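Local structure of gamma-D-glutamyl-L-lysine dipeptidyl-peptidase (3H41) at residues Thr146-Tyr158 with Lys167-Gln181. The protein is a cysteine peptidase of the NlpC/P60 family that probably cleaves gamma-D-glutamyl-L-lysine bonds in murein peptides, releasing L-Ala-D-Glu during peptidoglycan breakdown. Residues are numbered along the deposited sequence; the frame is centred on the assembly and turned at random. Where two conformers were deposited one is given.
Sequences TRLPLLSEDTISY and KAWLRKNDGTFYRSQ
Y158 pairs with L170 in an antiparallel strand contact inside the second SH3b domain, away from the substrate site. Their backbones exchange two bonds, Y158 N to L170 O (3.0 Å) and L170 N to Y158 O (3.1 Å). Where the hairpin strand 167-171 gives way to the 3-10 turn 172-174, K172 N bonds I156 O just past the end of the paired strands. The chain then returns as strand 175-178 at the edge of the SH3b sheet, next to strand 119-122, and the Y158 ring lies between K172 and this returning strand: K172 CG lies over one face, 4.1 Å from the ring centroid, while G175 O sits at the edge, near CE2. Y158 OH shares a water with F177 N. Beyond its CG, K172 runs past the Y158 ring so that NZ bonds D154 O (2.6 Å). D154 OD1 accepts from I156 N in an Asx turn, and from S157 OG on the opposite face of its carboxylate. F177 turns its edge to Y158 CE1 and receives L150 CD2 over a face, a CH-pi contact put in place by L150 CG standing anti to its N (chi1 176°). At the far end, R147 NH1 (2.7 Å) and NH2 (2.9 Å) both grip Q181 OE1, which lies in the guanidinium plane.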
# COMPACT_ATOMS: atom_id res chain seq x y z
N THR A 146 6.94 0.91 4.35
CA THR A 146 8.20 0.33 3.82
C THR A 146 8.94 -0.32 5.00
O THR A 146 8.99 0.27 6.09
CB THR A 146 9.06 1.42 3.17
OG1 THR A 146 8.33 2.03 2.06
CG2 THR A 146 10.44 0.85 2.70
N ARG A 147 9.45 -1.54 4.81
CA ARG A 147 10.21 -2.25 5.82
C ARG A 147 11.58 -2.57 5.27
O ARG A 147 11.69 -3.18 4.22
CB ARG A 147 9.55 -3.55 6.25
CG ARG A 147 8.15 -3.40 6.80
CD ARG A 147 7.09 -3.80 5.75
NE ARG A 147 5.74 -3.63 6.29
CZ ARG A 147 5.17 -4.44 7.18
NH1 ARG A 147 5.78 -5.54 7.61
NH2 ARG A 147 3.97 -4.16 7.64
N LEU A 148 12.63 -2.15 5.98
CA LEU A 148 14.00 -2.48 5.61
C LEU A 148 14.77 -3.01 6.81
O LEU A 148 14.60 -2.52 7.94
CB LEU A 148 14.69 -1.27 5.00
CG LEU A 148 14.06 -0.71 3.72
CD1 LEU A 148 14.56 0.71 3.48
CD2 LEU A 148 14.33 -1.58 2.49
N PRO A 149 15.65 -3.99 6.58
CA PRO A 149 16.39 -4.55 7.73
C PRO A 149 17.21 -3.49 8.49
O PRO A 149 17.89 -2.66 7.87
CB PRO A 149 17.33 -5.56 7.08
CG PRO A 149 16.72 -5.91 5.77
CD PRO A 149 15.98 -4.68 5.33
N LEU A 150 17.16 -3.55 9.81
CA LEU A 150 17.86 -2.62 10.66
C LEU A 150 19.30 -3.09 10.74
O LEU A 150 19.54 -4.26 11.06
CB LEU A 150 17.27 -2.61 12.06
CG LEU A 150 17.93 -1.77 13.16
CD1 LEU A 150 17.83 -0.28 12.86
CD2 LEU A 150 17.26 -2.13 14.50
N LEU A 151 20.24 -2.18 10.48
CA LEU A 151 21.65 -2.48 10.68
C LEU A 151 22.23 -1.93 11.98
O LEU A 151 23.04 -2.59 12.63
CB LEU A 151 22.46 -2.00 9.50
CG LEU A 151 22.07 -2.55 8.13
CD1 LEU A 151 22.80 -1.77 7.04
CD2 LEU A 151 22.35 -4.04 8.02
N SER A 152 21.83 -0.72 12.35
CA SER A 152 22.35 -0.03 13.54
C SER A 152 21.49 1.20 13.82
O SER A 152 20.69 1.60 13.00
CB SER A 152 23.85 0.33 13.40
OG SER A 152 24.11 1.28 12.38
N GLU A 153 21.65 1.75 15.00
CA GLU A 153 20.87 2.89 15.49
C GLU A 153 21.80 3.81 16.27
O GLU A 153 22.62 3.33 17.09
CB GLU A 153 19.81 2.39 16.45
CG GLU A 153 18.94 3.50 17.06
CD GLU A 153 17.90 2.96 18.03
OE1 GLU A 153 17.90 1.75 18.29
OE2 GLU A 153 17.08 3.75 18.55
N ASP A 154 21.71 5.11 16.03
CA ASP A 154 22.39 6.07 16.91
C ASP A 154 21.35 7.00 17.53
O ASP A 154 20.16 6.69 17.50
CB ASP A 154 23.49 6.81 16.17
CG ASP A 154 22.97 7.66 15.01
OD1 ASP A 154 21.79 8.08 15.05
OD2 ASP A 154 23.76 7.90 14.07
N THR A 155 21.79 8.13 18.09
CA THR A 155 20.88 9.01 18.77
C THR A 155 19.91 9.72 17.84
O THR A 155 18.89 10.17 18.31
CB THR A 155 21.60 10.09 19.63
OG1 THR A 155 22.47 10.87 18.82
CG2 THR A 155 22.41 9.44 20.75
N ILE A 156 20.25 9.87 16.56
CA ILE A 156 19.36 10.59 15.64
C ILE A 156 18.72 9.75 14.51
O ILE A 156 17.79 10.23 13.84
CB ILE A 156 20.02 11.85 15.04
CG1 ILE A 156 21.23 11.49 14.16
CG2 ILE A 156 20.42 12.89 16.16
CD1 ILE A 156 21.64 12.63 13.19
N SER A 157 19.19 8.51 14.31
CA SER A 157 18.89 7.78 13.07
C SER A 157 18.86 6.27 13.21
O SER A 157 19.37 5.72 14.19
CB SER A 157 19.90 8.14 11.98
OG SER A 157 21.21 7.80 12.38
N TYR A 158 18.27 5.62 12.23
CA TYR A 158 18.40 4.20 12.05
C TYR A 158 19.18 4.02 10.76
O TYR A 158 18.93 4.76 9.79
CB TYR A 158 17.05 3.52 11.83
CG TYR A 158 16.04 3.70 12.93
CD1 TYR A 158 16.21 3.09 14.15
CD2 TYR A 158 14.89 4.44 12.72
CE1 TYR A 158 15.26 3.24 15.16
CE2 TYR A 158 13.93 4.60 13.73
CZ TYR A 158 14.12 3.99 14.94
OH TYR A 158 13.19 4.12 15.95
N LYS A 167 23.56 0.68 1.74
CA LYS A 167 23.19 1.08 3.09
C LYS A 167 22.70 2.53 3.06
O LYS A 167 23.16 3.34 2.23
CB LYS A 167 24.40 0.93 4.01
CG LYS A 167 24.93 -0.51 4.10
CD LYS A 167 26.06 -0.61 5.12
CE LYS A 167 26.55 -2.05 5.34
NZ LYS A 167 26.93 -2.70 4.07
N ALA A 168 21.76 2.81 3.95
CA ALA A 168 21.05 4.08 4.01
C ALA A 168 20.66 4.37 5.43
O ALA A 168 20.63 3.48 6.31
CB ALA A 168 19.78 4.02 3.14
N TRP A 169 20.22 5.60 5.65
CA TRP A 169 19.74 5.98 6.96
C TRP A 169 18.55 6.93 6.90
O TRP A 169 18.35 7.60 5.89
CB TRP A 169 20.88 6.59 7.75
CG TRP A 169 21.34 7.96 7.33
CD1 TRP A 169 22.33 8.28 6.45
CD2 TRP A 169 20.87 9.19 7.88
NE1 TRP A 169 22.48 9.65 6.39
CE2 TRP A 169 21.59 10.23 7.26
CE3 TRP A 169 19.86 9.52 8.81
CZ2 TRP A 169 21.36 11.60 7.55
CZ3 TRP A 169 19.62 10.88 9.10
CH2 TRP A 169 20.39 11.90 8.48
N LEU A 170 17.76 6.92 7.97
CA LEU A 170 16.62 7.84 8.11
C LEU A 170 16.57 8.38 9.53
O LEU A 170 17.06 7.74 10.47
CB LEU A 170 15.29 7.20 7.75
CG LEU A 170 14.81 6.02 8.57
CD1 LEU A 170 13.28 5.88 8.41
CD2 LEU A 170 15.55 4.74 8.14
N ARG A 171 15.99 9.56 9.69
CA ARG A 171 15.77 10.11 11.02
C ARG A 171 14.90 9.20 11.83
O ARG A 171 13.95 8.61 11.30
CB ARG A 171 15.13 11.49 10.93
CG ARG A 171 16.05 12.61 10.50
CD ARG A 171 16.85 13.14 11.67
NE ARG A 171 17.84 14.11 11.24
CZ ARG A 171 18.54 14.91 12.03
NH1 ARG A 171 18.41 14.86 13.36
NH2 ARG A 171 19.45 15.73 11.49
N LYS A 172 15.23 9.07 13.12
CA LYS A 172 14.44 8.25 14.02
C LYS A 172 12.95 8.60 14.09
O LYS A 172 12.12 7.73 14.37
CB LYS A 172 15.00 8.37 15.42
CG LYS A 172 16.09 7.42 15.70
CD LYS A 172 16.60 7.67 17.12
CE LYS A 172 17.03 6.41 17.76
NZ LYS A 172 17.95 6.69 18.89
N ASN A 173 12.61 9.87 13.91
CA ASN A 173 11.23 10.29 13.97
C ASN A 173 10.43 9.80 12.74
O ASN A 173 9.19 9.88 12.73
CB ASN A 173 11.12 11.80 14.04
CG ASN A 173 11.47 12.37 15.41
OD1 ASN A 173 11.20 11.75 16.45
ND2 ASN A 173 12.05 13.57 15.42
N ASP A 174 11.12 9.35 11.69
CA ASP A 174 10.45 8.86 10.48
C ASP A 174 10.14 7.38 10.49
O ASP A 174 9.54 6.88 9.55
CB ASP A 174 11.27 9.15 9.22
CG ASP A 174 11.20 10.61 8.79
OD1 ASP A 174 10.14 11.24 8.99
OD2 ASP A 174 12.20 11.10 8.22
N GLY A 175 10.55 6.67 11.53
CA GLY A 175 10.37 5.22 11.55
C GLY A 175 10.33 4.64 12.95
O GLY A 175 10.53 5.36 13.95
N THR A 176 10.05 3.34 13.00
CA THR A 176 9.95 2.56 14.23
C THR A 176 10.61 1.22 13.95
O THR A 176 10.42 0.71 12.85
CB THR A 176 8.45 2.27 14.50
OG1 THR A 176 7.75 3.52 14.69
CG2 THR A 176 8.25 1.36 15.70
N PHE A 177 11.29 0.60 14.91
CA PHE A 177 11.74 -0.76 14.60
C PHE A 177 10.95 -1.84 15.30
O PHE A 177 10.34 -1.61 16.34
CB PHE A 177 13.27 -0.96 14.67
CG PHE A 177 13.79 -1.22 16.03
CD1 PHE A 177 13.87 -2.51 16.51
CD2 PHE A 177 14.26 -0.17 16.81
CE1 PHE A 177 14.38 -2.77 17.76
CE2 PHE A 177 14.78 -0.40 18.07
CZ PHE A 177 14.85 -1.71 18.55
N TYR A 178 10.91 -2.98 14.65
CA TYR A 178 10.15 -4.15 15.09
C TYR A 178 10.91 -5.43 14.76
O TYR A 178 11.66 -5.48 13.78
CB TYR A 178 8.80 -4.21 14.36
CG TYR A 178 7.81 -3.08 14.60
CD1 TYR A 178 7.17 -2.92 15.84
CD2 TYR A 178 7.45 -2.22 13.57
CE1 TYR A 178 6.24 -1.88 16.05
CE2 TYR A 178 6.52 -1.21 13.75
CZ TYR A 178 5.91 -1.06 14.99
OH TYR A 178 4.98 -0.06 15.13
N ARG A 179 10.69 -6.49 15.55
CA ARG A 179 11.38 -7.77 15.35
C ARG A 179 10.89 -8.50 14.10
O ARG A 179 11.68 -9.16 13.41
CB ARG A 179 11.21 -8.66 16.60
CG ARG A 179 11.56 -7.93 17.90
N SER A 180 9.61 -8.36 13.79
CA SER A 180 8.97 -9.03 12.64
C SER A 180 7.52 -8.56 12.54
O SER A 180 7.03 -7.91 13.47
CB SER A 180 8.96 -10.54 12.83
OG SER A 180 8.10 -10.88 13.89
N GLN A 181 6.84 -8.93 11.45
CA GLN A 181 5.42 -8.54 11.21
C GLN A 181 4.61 -9.05 12.38
O GLN A 181 3.75 -8.34 12.95
CB GLN A 181 4.90 -9.15 9.90
CG GLN A 181 3.38 -8.98 9.59
CD GLN A 181 2.98 -7.55 9.22
OE1 GLN A 181 3.83 -6.68 9.10
NE2 GLN A 181 1.66 -7.29 9.06
O HOH W 1 16.52 12.97 14.97
O HOH W 2 11.52 2.44 17.49